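Local coordinates for protein prolyl oligopeptidase (Novosphingobium capsulatum, PDB 1YR2) that probably cleaves oligopeptides on the carboxyl side of proline, and less readily of alanine, as a serine peptidase of the S9A family, at residues 426-431 and 520-525. Numbering follows the deposited sequence.
Sequences SSFTQP and FALANL
Phe428, at the bend of a type I beta turn running from Ser427 to Gln430, faces Phe520 and Leu522 on strand 519-523, and no hydrogen bond joins the two backbones. The closest CA atoms, those of Phe428 and Phe520, are still 9.2 Å apart, so side chains alone span the gap. Gln430 N to Ser427 O (3.1 Å) closes the turn, and the reverse bond, Ser427 N to Gln430 O (2.9 Å), makes it the two-residue loop of a beta hairpin. With CG anti to its carbonyl carbon (chi1 -58°), the Phe428 ring reaches out from the turn to the strand. CE2 of Phe520 lies over one face of that ring, 3.9 Å from CD1 of Phe428; the two side chains cross at about a right angle, while their ring planes are inclined at 57°, an oblique pairing. Farther along the same ring, CE1 and CZ of Phe428 each lie 4.2 Å from the CD1 methyl of Leu522. Cutting Phe428 back to an alanine is likely to open a gap beside Phe520 and Leu522, leaving both without their apolar partner from the turn. All three residues are buried where the beta-propeller meets the alpha/beta-hydrolase domain. Phe520 also stacks on Phe510 of helix 508-514, Phe428 packs against Phe477 and Val479 of strand 473-481, and that strand pairs antiparallel with 519-523, so the propeller turn packs on two adjacent strands of the hydrolase sheet.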
ATOM      1  N   SER A 426      -7.103   4.963  -6.803  1.00 10.53           N
ATOM      2  CA  SER A 426      -7.816   4.057  -5.910  1.00 10.51           C
ATOM      3  C   SER A 426      -8.256   4.795  -4.651  1.00 10.04           C
ATOM      4  O   SER A 426      -7.740   5.898  -4.329  1.00 10.31           O
ATOM      5  CB  SER A 426      -6.949   2.861  -5.580  1.00 11.96           C
ATOM      6  OG  SER A 426      -6.039   3.215  -4.556  1.00 13.68           O
ATOM      7  N   SER A 427      -9.226   4.245  -3.945  1.00  8.96           N
ATOM      8  CA  SER A 427      -9.628   4.825  -2.683  1.00  8.44           C
ATOM      9  C   SER A 427     -10.431   3.811  -1.892  1.00  8.64           C
ATOM     10  O   SER A 427     -10.584   2.707  -2.329  1.00  8.18           O
ATOM     11  CB  SER A 427     -10.457   6.114  -2.891  1.00  9.95           C
ATOM     12  OG  SER A 427     -10.466   6.877  -1.687  1.00  9.60           O
ATOM     13  N   PHE A 428     -10.949   4.197  -0.725  1.00  8.52           N
ATOM     14  CA  PHE A 428     -11.651   3.246   0.136  1.00  8.25           C
ATOM     15  C   PHE A 428     -12.870   2.640  -0.549  1.00  8.91           C
ATOM     16  O   PHE A 428     -13.258   1.521  -0.227  1.00 10.12           O
ATOM     17  CB  PHE A 428     -12.031   3.888   1.464  1.00  8.52           C
ATOM     18  CG  PHE A 428     -10.878   4.424   2.211  1.00  7.78           C
ATOM     19  CD1 PHE A 428      -9.988   3.572   2.817  1.00  8.88           C
ATOM     20  CD2 PHE A 428     -10.628   5.808   2.249  1.00 10.45           C
ATOM     21  CE1 PHE A 428      -8.886   4.048   3.494  1.00 10.69           C
ATOM     22  CE2 PHE A 428      -9.538   6.312   2.987  1.00 10.57           C
ATOM     23  CZ  PHE A 428      -8.652   5.416   3.585  1.00  9.28           C
ATOM     24  N   THR A 429     -13.453   3.337  -1.530  1.00  9.66           N
ATOM     25  CA  THR A 429     -14.593   2.776  -2.264  1.00 10.72           C
ATOM     26  C   THR A 429     -14.333   2.667  -3.733  1.00  9.66           C
ATOM     27  O   THR A 429     -15.274   2.543  -4.537  1.00  9.94           O
ATOM     28  CB  THR A 429     -15.830   3.639  -2.060  1.00 12.36           C
ATOM     29  OG1 THR A 429     -15.491   5.003  -2.393  1.00 18.10           O
ATOM     30  CG2 THR A 429     -16.191   3.639  -0.566  1.00 14.92           C
ATOM     31  N   GLN A 430     -13.069   2.645  -4.098  1.00  9.03           N
ATOM     32  CA  GLN A 430     -12.662   2.528  -5.504  1.00  7.91           C
ATOM     33  C   GLN A 430     -11.472   1.609  -5.634  1.00  8.14           C
ATOM     34  O   GLN A 430     -10.322   2.010  -5.407  1.00  7.79           O
ATOM     35  CB  GLN A 430     -12.380   3.912  -6.071  1.00  8.75           C
ATOM     36  CG  GLN A 430     -11.888   3.953  -7.510  1.00 10.06           C
ATOM     37  CD  GLN A 430     -12.908   3.404  -8.443  1.00 12.57           C
ATOM     38  OE1 GLN A 430     -13.849   4.107  -8.799  1.00 12.80           O
ATOM     39  NE2 GLN A 430     -12.745   2.143  -8.835  1.00 10.97           N
ATOM     40  N   PRO A 431     -11.692   0.349  -5.999  1.00  8.96           N
ATOM     41  CA  PRO A 431     -10.560  -0.490  -6.364  1.00  9.65           C
ATOM     42  C   PRO A 431      -9.759   0.153  -7.494  1.00  9.41           C
ATOM     43  O   PRO A 431     -10.340   0.844  -8.333  1.00  9.76           O
ATOM     44  CB  PRO A 431     -11.222  -1.800  -6.812  1.00 10.80           C
ATOM     45  CG  PRO A 431     -12.604  -1.752  -6.237  1.00  8.06           C
ATOM     46  CD  PRO A 431     -12.984  -0.325  -6.187  1.00 10.00           C
ATOM     47  N   PHE A 520     -17.219   4.061   8.180  1.00 11.88           N
ATOM     48  CA  PHE A 520     -15.817   3.759   8.356  1.00 10.98           C
ATOM     49  C   PHE A 520     -15.037   5.058   8.554  1.00 10.89           C
ATOM     50  O   PHE A 520     -15.272   6.073   7.875  1.00 10.89           O
ATOM     51  CB  PHE A 520     -15.296   2.936   7.188  1.00 11.88           C
ATOM     52  CG  PHE A 520     -13.806   2.726   7.201  1.00 10.13           C
ATOM     53  CD1 PHE A 520     -13.225   1.864   8.117  1.00 14.95           C
ATOM     54  CD2 PHE A 520     -12.987   3.422   6.348  1.00 15.60           C
ATOM     55  CE1 PHE A 520     -11.857   1.624   8.116  1.00 14.81           C
ATOM     56  CE2 PHE A 520     -11.597   3.231   6.356  1.00 16.51           C
ATOM     57  CZ  PHE A 520     -11.033   2.319   7.268  1.00 14.59           C
ATOM     58  N   ALA A 521     -14.137   5.022   9.529  1.00 10.65           N
ATOM     59  CA  ALA A 521     -13.262   6.154   9.833  1.00 11.43           C
ATOM     60  C   ALA A 521     -11.863   5.662  10.031  1.00 10.62           C
ATOM     61  O   ALA A 521     -11.633   4.584  10.579  1.00 10.17           O
ATOM     62  CB  ALA A 521     -13.783   6.831  11.067  1.00 12.71           C
ATOM     63  N   LEU A 522     -10.900   6.420   9.545  1.00 10.57           N
ATOM     64  CA  LEU A 522      -9.506   6.089   9.680  1.00 10.40           C
ATOM     65  C   LEU A 522      -8.769   7.368  10.048  1.00 11.14           C
ATOM     66  O   LEU A 522      -8.869   8.362   9.330  1.00 10.63           O
ATOM     67  CB  LEU A 522      -8.954   5.522   8.375  1.00 11.35           C
ATOM     68  CG  LEU A 522      -7.474   5.065   8.374  1.00 13.12           C
ATOM     69  CD1 LEU A 522      -7.202   4.085   7.291  1.00 16.09           C
ATOM     70  CD2 LEU A 522      -6.501   6.242   8.210  1.00 14.71           C
ATOM     71  N   ALA A 523      -8.080   7.344  11.182  1.00 11.39           N
ATOM     72  CA  ALA A 523      -7.334   8.527  11.679  1.00 11.35           C
ATOM     73  C   ALA A 523      -5.848   8.394  11.368  1.00 11.34           C
ATOM     74  O   ALA A 523      -5.253   7.350  11.593  1.00 10.71           O
ATOM     75  CB  ALA A 523      -7.547   8.659  13.157  1.00 13.05           C
ATOM     76  N   ASN A 524      -5.261   9.455  10.846  1.00 10.93           N
ATOM     77  CA  ASN A 524      -3.861   9.502  10.440  1.00 10.37           C
ATOM     78  C   ASN A 524      -3.046  10.008  11.639  1.00 10.47           C
ATOM     79  O   ASN A 524      -2.482  11.095  11.644  1.00  9.57           O
ATOM     80  CB  ASN A 524      -3.699  10.427   9.242  1.00 11.52           C
ATOM     81  CG  ASN A 524      -4.311   9.861   7.985  1.00 10.78           C
ATOM     82  OD1 ASN A 524      -5.414  10.274   7.574  1.00 13.99           O
ATOM     83  ND2 ASN A 524      -3.657   8.811   7.416  1.00 11.29           N
ATOM     84  N   LEU A 525      -2.998   9.157  12.652  1.00 11.08           N
ATOM     85  CA  LEU A 525      -2.386   9.446  13.927  1.00 10.07           C
ATOM     86  C   LEU A 525      -0.905   9.804  13.781  1.00 11.69           C
ATOM     87  O   LEU A 525      -0.205   9.327  12.862  1.00 11.19           O
ATOM     88  CB  LEU A 525      -2.492   8.208  14.799  1.00 11.04           C
ATOM     89  CG  LEU A 525      -3.881   7.599  14.972  1.00 11.67           C
ATOM     90  CD1 LEU A 525      -3.762   6.274  15.702  1.00 10.68           C
ATOM     91  CD2 LEU A 525      -4.792   8.449  15.700  1.00  9.33           C
TER